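Local atomic coordinates of periplasmic cell division protein (SufI) (Aquifex aeolicus, PDB entry 6SYY), a protein that binds copper at several sites and, as a multicopper oxidase, probably couples the oxidation of its substrates to the reduction of dioxygen. Residues Val462-Leu467 with Thr488-Val493; Ile388-Ala393 with Val438-Tyr443. All coordinates share one frame; numbering follows the deposited sequence.

Both contacts belong to one sheet of a cupredoxin-type domain in a multicopper oxidase. Contact 1 forms its 461-465 edge and backs on the sheet that carries the copper ligands H451 and H454; the side chains of V489 and I491 are about 9 Å from those of H451 and H454 respectively. Contact 2 lies away from the copper sites. The centres of the two contacts are 10 Å apart, and strands 488-495 and 437-445 are neighbours in the sheet, joined by a probable hydrogen bond from V493 N to V439 O at 2.8 Å. A second join is packing, with I388 CD1 3.3 Å from A492 O.

Contact 1: Val462-Leu467 with Thr488-Val493; sequences VLERSL and TVRIAV
Two residues of one strand, L463 and E464, sit opposite the single R490 of the other, a classic beta bulge in an antiparallel strand pair of a cupredoxin-type domain. R490 O takes two donors in its carbonyl plane, L463 N at 2.6 Å and E464 N at 3.2 Å. R490 N in turn gives a straighter bond to E464 O, completing the hydrogen-bonded pair at the bulge.

The tightly packed side is the buried face of V462, V489, I491 and R465. The two methyls of V462 part company there: CG1 comes to 4.1 Å from V489 CG1, while CG2 turns to I491 CG2. V489 CG2 lies over one face of the R465 guanidinium, whose nitrogens are taken up by E487, D474 and the carbonyl of I482. V481, from the opposing sheet, packs on V462, V489 and R465.

The other face is looser and nearer solvent. E464 reaches out fully extended, and its OE1 forms a salt bridge with R490 NH1 at 2.9 Å. The carboxylate and guanidinium planes stand 78° apart, so this is not a flat bidentate pair; OE1 is met on its anti side, out of the carboxylate plane. L463 CD1 rests over a face of the same guanidinium, and its CD2 reaches A492 CB. A leucine in place of R490 would probably leave the E464 carboxylate without its charged mate and deprive L463 CD1 of the flat group beneath it.

At the loop end, S466 N binds T488 O, and S466 OG, held between its own backbone N and carbonyl carbon (chi1 64°), accepts T488 N at 2.8 Å in a nearly straight bond of 172°.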
ATOM      1  N   VAL A 462       1.806 -16.022   2.087  1.00 37.58           N
ATOM      2  CA  VAL A 462       1.938 -16.240   3.522  1.00 25.96           C
ATOM      3  C   VAL A 462       1.664 -17.705   3.819  1.00 25.12           C
ATOM      4  O   VAL A 462       0.602 -18.237   3.475  1.00 33.37           O
ATOM      5  CB  VAL A 462       0.989 -15.329   4.310  1.00 31.97           C
ATOM      6  CG1 VAL A 462       1.074 -15.643   5.793  1.00 29.91           C
ATOM      7  CG2 VAL A 462       1.320 -13.869   4.051  1.00 27.90           C
ATOM      8  N   LEU A 463       2.624 -18.366   4.459  1.00 33.24           N
ATOM      9  CA  LEU A 463       2.465 -19.774   4.783  1.00 29.89           C
ATOM     10  C   LEU A 463       1.777 -19.981   6.126  1.00 44.09           C
ATOM     11  O   LEU A 463       0.857 -20.799   6.229  1.00 35.05           O
ATOM     12  CB  LEU A 463       3.827 -20.471   4.785  1.00 26.94           C
ATOM     13  CG  LEU A 463       4.587 -20.464   3.464  1.00 25.26           C
ATOM     14  CD1 LEU A 463       5.859 -21.279   3.598  1.00 39.54           C
ATOM     15  CD2 LEU A 463       3.713 -20.998   2.348  1.00 25.65           C
ATOM     16  N   GLU A 464       2.196 -19.250   7.158  1.00 34.03           N
ATOM     17  CA  GLU A 464       1.823 -19.628   8.512  1.00 34.89           C
ATOM     18  C   GLU A 464       2.035 -18.459   9.468  1.00 34.78           C
ATOM     19  O   GLU A 464       2.982 -17.683   9.312  1.00 30.94           O
ATOM     20  CB  GLU A 464       2.646 -20.846   8.954  1.00 33.37           C
ATOM     21  CG  GLU A 464       2.324 -21.406  10.316  1.00 73.03           C
ATOM     22  CD  GLU A 464       3.219 -22.578  10.662  1.00101.10           C
ATOM     23  OE1 GLU A 464       4.353 -22.634  10.137  1.00 81.15           O
ATOM     24  OE2 GLU A 464       2.789 -23.449  11.446  1.00111.73           O
ATOM     25  N   ARG A 465       1.137 -18.340  10.444  1.00 25.15           N
ATOM     26  CA  ARG A 465       1.269 -17.399  11.549  1.00 33.37           C
ATOM     27  C   ARG A 465       1.313 -18.200  12.837  1.00 30.53           C
ATOM     28  O   ARG A 465       0.512 -19.121  13.023  1.00 47.85           O
ATOM     29  CB  ARG A 465       0.105 -16.400  11.603  1.00 45.08           C
ATOM     30  CG  ARG A 465      -0.325 -15.813  10.270  1.00 48.48           C
ATOM     31  CD  ARG A 465      -1.330 -14.685  10.479  1.00 31.46           C
ATOM     32  NE  ARG A 465      -0.690 -13.540  11.112  1.00 62.49           N
ATOM     33  CZ  ARG A 465      -0.276 -12.457  10.460  1.00 36.22           C
ATOM     34  NH1 ARG A 465      -0.457 -12.350   9.151  1.00 42.91           N
ATOM     35  NH2 ARG A 465       0.307 -11.469  11.124  1.00 53.12           N
ATOM     36  N   SER A 466       2.246 -17.859  13.725  1.00 34.36           N
ATOM     37  CA  SER A 466       2.370 -18.622  14.960  1.00 38.03           C
ATOM     38  C   SER A 466       1.252 -18.314  15.943  1.00 31.07           C
ATOM     39  O   SER A 466       0.999 -19.119  16.844  1.00 42.90           O
ATOM     40  CB  SER A 466       3.715 -18.348  15.625  1.00 27.89           C
ATOM     41  OG  SER A 466       3.805 -16.993  16.026  1.00 30.99           O
ATOM     42  N   LEU A 467       0.579 -17.177  15.790  1.00 37.56           N
ATOM     43  CA  LEU A 467      -0.401 -16.738  16.773  1.00 44.78           C
ATOM     44  C   LEU A 467      -1.828 -17.145  16.431  1.00 43.04           C
ATOM     45  O   LEU A 467      -2.691 -17.111  17.315  1.00 75.48           O
ATOM     46  CB  LEU A 467      -0.329 -15.216  16.946  1.00 51.21           C
ATOM     47  CG  LEU A 467       0.511 -14.681  18.113  1.00 46.90           C
ATOM     48  CD1 LEU A 467       1.898 -15.307  18.144  1.00 59.76           C
ATOM     49  CD2 LEU A 467       0.610 -13.164  18.041  1.00 57.85           C
ATOM     50  N   THR A 488       5.627 -15.049  15.041  1.00 37.07           N
ATOM     51  CA  THR A 488       6.455 -15.534  13.947  1.00 29.68           C
ATOM     52  C   THR A 488       5.556 -15.792  12.745  1.00 39.82           C
ATOM     53  O   THR A 488       4.491 -16.402  12.882  1.00 35.26           O
ATOM     54  CB  THR A 488       7.212 -16.806  14.344  1.00 31.55           C
ATOM     55  OG1 THR A 488       8.145 -16.505  15.392  1.00 33.21           O
ATOM     56  CG2 THR A 488       7.967 -17.380  13.150  1.00 32.61           C
ATOM     57  N   VAL A 489       5.973 -15.303  11.580  1.00 36.14           N
ATOM     58  CA  VAL A 489       5.244 -15.479  10.331  1.00 32.47           C
ATOM     59  C   VAL A 489       6.201 -16.071   9.307  1.00 58.80           C
ATOM     60  O   VAL A 489       7.361 -15.651   9.218  1.00 46.83           O
ATOM     61  CB  VAL A 489       4.652 -14.144   9.828  1.00 22.62           C
ATOM     62  CG1 VAL A 489       3.867 -14.343   8.538  1.00 24.07           C
ATOM     63  CG2 VAL A 489       3.767 -13.523  10.899  1.00 32.78           C
ATOM     64  N   ARG A 490       5.726 -17.058   8.549  1.00 29.42           N
ATOM     65  CA  ARG A 490       6.506 -17.692   7.492  1.00 33.70           C
ATOM     66  C   ARG A 490       5.878 -17.379   6.140  1.00 38.28           C
ATOM     67  O   ARG A 490       4.684 -17.626   5.933  1.00 32.80           O
ATOM     68  CB  ARG A 490       6.599 -19.207   7.705  1.00 26.91           C
ATOM     69  CG  ARG A 490       7.488 -19.621   8.882  1.00 33.50           C
ATOM     70  CD  ARG A 490       7.340 -21.103   9.252  1.00 43.65           C
ATOM     71  NE  ARG A 490       7.859 -22.007   8.228  1.00 71.48           N
ATOM     72  CZ  ARG A 490       7.108 -22.830   7.498  1.00 90.44           C
ATOM     73  NH1 ARG A 490       5.794 -22.876   7.677  1.00 50.11           N
ATOM     74  NH2 ARG A 490       7.675 -23.616   6.591  1.00 73.44           N
ATOM     75  N   ILE A 491       6.681 -16.828   5.228  1.00 30.36           N
ATOM     76  CA  ILE A 491       6.235 -16.510   3.879  1.00 27.17           C
ATOM     77  C   ILE A 491       7.137 -17.230   2.886  1.00 26.79           C
ATOM     78  O   ILE A 491       8.260 -17.632   3.204  1.00 40.18           O
ATOM     79  CB  ILE A 491       6.228 -14.992   3.599  1.00 23.39           C
ATOM     80  CG1 ILE A 491       7.651 -14.426   3.652  1.00 22.55           C
ATOM     81  CG2 ILE A 491       5.326 -14.264   4.588  1.00 21.59           C
ATOM     82  CD1 ILE A 491       7.726 -12.959   3.302  1.00 19.72           C
ATOM     83  N   ALA A 492       6.631 -17.389   1.665  1.00 37.69           N
ATOM     84  CA  ALA A 492       7.354 -18.052   0.587  1.00 29.86           C
ATOM     85  C   ALA A 492       7.537 -17.079  -0.568  1.00 34.72           C
ATOM     86  O   ALA A 492       6.570 -16.452  -1.009  1.00 28.89           O
ATOM     87  CB  ALA A 492       6.610 -19.299   0.107  1.00 28.52           C
ATOM     88  N   VAL A 493       8.770 -16.962  -1.059  1.00 26.72           N
ATOM     89  CA  VAL A 493       9.107 -16.046  -2.145  1.00 26.05           C
ATOM     90  C   VAL A 493       9.764 -16.842  -3.264  1.00 39.90           C
ATOM     91  O   VAL A 493      10.785 -17.507  -3.042  1.00 32.67           O
ATOM     92  CB  VAL A 493      10.038 -14.914  -1.682  1.00 30.75           C
ATOM     93  CG1 VAL A 493       9.929 -13.720  -2.628  1.00 27.78           C
ATOM     94  CG2 VAL A 493       9.729 -14.510  -0.249  1.00 23.21           C
TER

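Contact 2: Ile388-Ala393 with Val438-Tyr443; sequences INTDGA and VVIIEY
V438 meets three residues of the 388-393 loop largely through one methyl group, CG1. This branch stands anti to the backbone N (chi1 -180°), a setting that turns it to the loop. There it lies 3.7 Å from I388 CG2, the two side chains running past one another head to tail. The same methyl comes to 3.6 Å from N389 O and 3.8 Å from A393 CB. No hydrogen bond crosses between the two segments.

Two overlapping turns shape the loop. A type II beta turn runs from T390 to A393, closed by A393 N on T390 O at 3.3 Å, with G392 taking the positive phi of its third position. Overlapping its start, N389 forms an Asx turn: OD1 accepts D391 N at 3.2 Å, the donor standing 52° out of the carbonyl plane. The turns lead into strand 394-402, which pairs in parallel with strand 437-445 in this cupredoxin-type sheet; V438 and I440 both have backbone hydrogen bonds to Q394.

I440, two residues along the strand, also points toward the loop. Its CG1 lies anti to the carbonyl carbon (chi1 -64°) and the chain continues extended, which sends CD1 to T390 CB at 4.1 Å, while CG1 passes alongside A393 CB. R490 of the neighbouring strand packs against this isoleucine as well. A393, with a single side-chain carbon, is wedged between V438 and I440, its CB pressed to 3.3 Å from V438 O.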
ATOM      1  N   ILE A 388       3.245 -21.650  -4.314  1.00 40.84           N
ATOM      2  CA  ILE A 388       4.684 -21.813  -4.484  1.00 30.38           C
ATOM      3  C   ILE A 388       5.090 -23.179  -3.953  1.00 38.65           C
ATOM      4  O   ILE A 388       4.703 -23.570  -2.843  1.00 38.62           O
ATOM      5  CB  ILE A 388       5.446 -20.687  -3.766  1.00 28.31           C
ATOM      6  CG1 ILE A 388       5.057 -19.329  -4.350  1.00 34.82           C
ATOM      7  CG2 ILE A 388       6.948 -20.915  -3.854  1.00 28.69           C
ATOM      8  CD1 ILE A 388       5.663 -18.153  -3.626  1.00 37.49           C
ATOM      9  N   ASN A 389       5.859 -23.920  -4.748  1.00 41.00           N
ATOM     10  CA  ASN A 389       6.403 -25.197  -4.300  1.00 39.28           C
ATOM     11  C   ASN A 389       7.568 -24.912  -3.363  1.00 36.92           C
ATOM     12  O   ASN A 389       8.598 -24.380  -3.789  1.00 54.01           O
ATOM     13  CB  ASN A 389       6.840 -26.048  -5.486  1.00 39.64           C
ATOM     14  CG  ASN A 389       7.374 -27.400  -5.065  1.00 42.92           C
ATOM     15  OD1 ASN A 389       7.254 -27.798  -3.906  1.00 67.64           O
ATOM     16  ND2 ASN A 389       7.963 -28.123  -6.010  1.00 70.52           N
ATOM     17  N   THR A 390       7.406 -25.260  -2.090  1.00 39.13           N
ATOM     18  CA  THR A 390       8.368 -24.914  -1.056  1.00 45.56           C
ATOM     19  C   THR A 390       9.304 -26.058  -0.699  1.00 40.51           C
ATOM     20  O   THR A 390      10.128 -25.902   0.207  1.00 41.71           O
ATOM     21  CB  THR A 390       7.639 -24.440   0.205  1.00 42.49           C
ATOM     22  OG1 THR A 390       6.720 -25.450   0.634  1.00 61.30           O
ATOM     23  CG2 THR A 390       6.875 -23.157  -0.074  1.00 36.45           C
ATOM     24  N   ASP A 391       9.196 -27.199  -1.375  1.00 44.24           N
ATOM     25  CA  ASP A 391      10.073 -28.325  -1.084  1.00 57.94           C
ATOM     26  C   ASP A 391      11.513 -27.963  -1.420  1.00 75.69           C
ATOM     27  O   ASP A 391      11.793 -27.425  -2.497  1.00 66.56           O
ATOM     28  CB  ASP A 391       9.638 -29.557  -1.875  1.00 56.48           C
ATOM     29  CG  ASP A 391       8.172 -29.888  -1.681  1.00 89.75           C
ATOM     30  OD1 ASP A 391       7.518 -29.238  -0.837  1.00102.64           O
ATOM     31  OD2 ASP A 391       7.671 -30.796  -2.378  1.00 78.43           O
ATOM     32  N   GLY A 392      12.427 -28.249  -0.493  1.00 60.11           N
ATOM     33  CA  GLY A 392      13.830 -27.956  -0.714  1.00 55.05           C
ATOM     34  C   GLY A 392      14.174 -26.487  -0.820  1.00 55.50           C
ATOM     35  O   GLY A 392      15.220 -26.145  -1.376  1.00 80.45           O
ATOM     36  N   ALA A 393      13.324 -25.607  -0.304  1.00 45.52           N
ATOM     37  CA  ALA A 393      13.591 -24.180  -0.343  1.00 37.69           C
ATOM     38  C   ALA A 393      14.559 -23.778   0.762  1.00 42.37           C
ATOM     39  O   ALA A 393      14.621 -24.403   1.824  1.00 52.52           O
ATOM     40  CB  ALA A 393      12.291 -23.391  -0.200  1.00 34.53           C
ATOM     41  N   VAL A 438      13.689 -20.441  -4.588  1.00 26.80           N
ATOM     42  CA  VAL A 438      12.554 -20.349  -3.683  1.00 31.42           C
ATOM     43  C   VAL A 438      13.098 -20.200  -2.273  1.00 25.61           C
ATOM     44  O   VAL A 438      13.949 -20.985  -1.838  1.00 28.40           O
ATOM     45  CB  VAL A 438      11.642 -21.580  -3.801  1.00 33.20           C
ATOM     46  CG1 VAL A 438      10.464 -21.447  -2.845  1.00 25.95           C
ATOM     47  CG2 VAL A 438      11.152 -21.733  -5.230  1.00 33.33           C
ATOM     48  N   VAL A 439      12.628 -19.178  -1.565  1.00 42.37           N
ATOM     49  CA  VAL A 439      13.088 -18.870  -0.218  1.00 28.54           C
ATOM     50  C   VAL A 439      11.877 -18.777   0.695  1.00 29.39           C
ATOM     51  O   VAL A 439      10.876 -18.141   0.347  1.00 33.46           O
ATOM     52  CB  VAL A 439      13.894 -17.558  -0.173  1.00 36.80           C
ATOM     53  CG1 VAL A 439      14.413 -17.301   1.235  1.00 39.30           C
ATOM     54  CG2 VAL A 439      15.039 -17.604  -1.171  1.00 39.26           C
ATOM     55  N   ILE A 440      11.962 -19.420   1.853  1.00 31.07           N
ATOM     56  CA  ILE A 440      11.017 -19.206   2.938  1.00 30.38           C
ATOM     57  C   ILE A 440      11.624 -18.173   3.872  1.00 30.76           C
ATOM     58  O   ILE A 440      12.680 -18.409   4.469  1.00 43.75           O
ATOM     59  CB  ILE A 440      10.702 -20.509   3.687  1.00 30.29           C
ATOM     60  CG1 ILE A 440      10.010 -21.508   2.757  1.00 34.10           C
ATOM     61  CG2 ILE A 440       9.842 -20.222   4.912  1.00 30.42           C
ATOM     62  CD1 ILE A 440       9.681 -22.830   3.423  1.00 42.01           C
ATOM     63  N   ILE A 441      10.980 -17.022   3.987  1.00 27.45           N
ATOM     64  CA  ILE A 441      11.408 -15.991   4.918  1.00 26.79           C
ATOM     65  C   ILE A 441      10.607 -16.149   6.200  1.00 41.56           C
ATOM     66  O   ILE A 441       9.384 -16.329   6.164  1.00 37.40           O
ATOM     67  CB  ILE A 441      11.245 -14.587   4.318  1.00 29.93           C
ATOM     68  CG1 ILE A 441      12.212 -14.405   3.149  1.00 30.04           C
ATOM     69  CG2 ILE A 441      11.491 -13.523   5.373  1.00 26.86           C
ATOM     70  CD1 ILE A 441      12.240 -12.994   2.600  1.00 38.26           C
ATOM     71  N   GLU A 442      11.300 -16.094   7.328  1.00 42.01           N
ATOM     72  CA  GLU A 442      10.724 -16.352   8.641  1.00 31.88           C
ATOM     73  C   GLU A 442      10.928 -15.103   9.487  1.00 35.10           C
ATOM     74  O   GLU A 442      12.000 -14.909  10.073  1.00 35.30           O
ATOM     75  CB  GLU A 442      11.375 -17.578   9.278  1.00 28.21           C
ATOM     76  CG  GLU A 442      10.806 -17.964  10.620  1.00 68.99           C
ATOM     77  CD  GLU A 442      11.412 -19.245  11.134  1.00 78.56           C
ATOM     78  OE1 GLU A 442      12.253 -19.823  10.411  1.00 40.43           O
ATOM     79  OE2 GLU A 442      11.050 -19.668  12.252  1.00 57.25           O
ATOM     80  N   TYR A 443       9.913 -14.250   9.533  1.00 22.73           N
ATOM     81  CA  TYR A 443       9.956 -13.079  10.393  1.00 23.43           C
ATOM     82  C   TYR A 443       9.707 -13.500  11.834  1.00 32.73           C
ATOM     83  O   TYR A 443       8.723 -14.187  12.126  1.00 32.23           O
ATOM     84  CB  TYR A 443       8.916 -12.051   9.959  1.00 28.96           C
ATOM     85  CG  TYR A 443       9.207 -11.388   8.633  1.00 43.75           C
ATOM     86  CD1 TYR A 443      10.342 -10.611   8.461  1.00 32.65           C
ATOM     87  CD2 TYR A 443       8.331 -11.516   7.564  1.00 30.20           C
ATOM     88  CE1 TYR A 443      10.608  -9.991   7.250  1.00 29.88           C
ATOM     89  CE2 TYR A 443       8.585 -10.900   6.353  1.00 35.04           C
ATOM     90  CZ  TYR A 443       9.728 -10.138   6.203  1.00 29.87           C
ATOM     91  OH  TYR A 443       9.991  -9.522   5.001  1.00 31.85           O
TER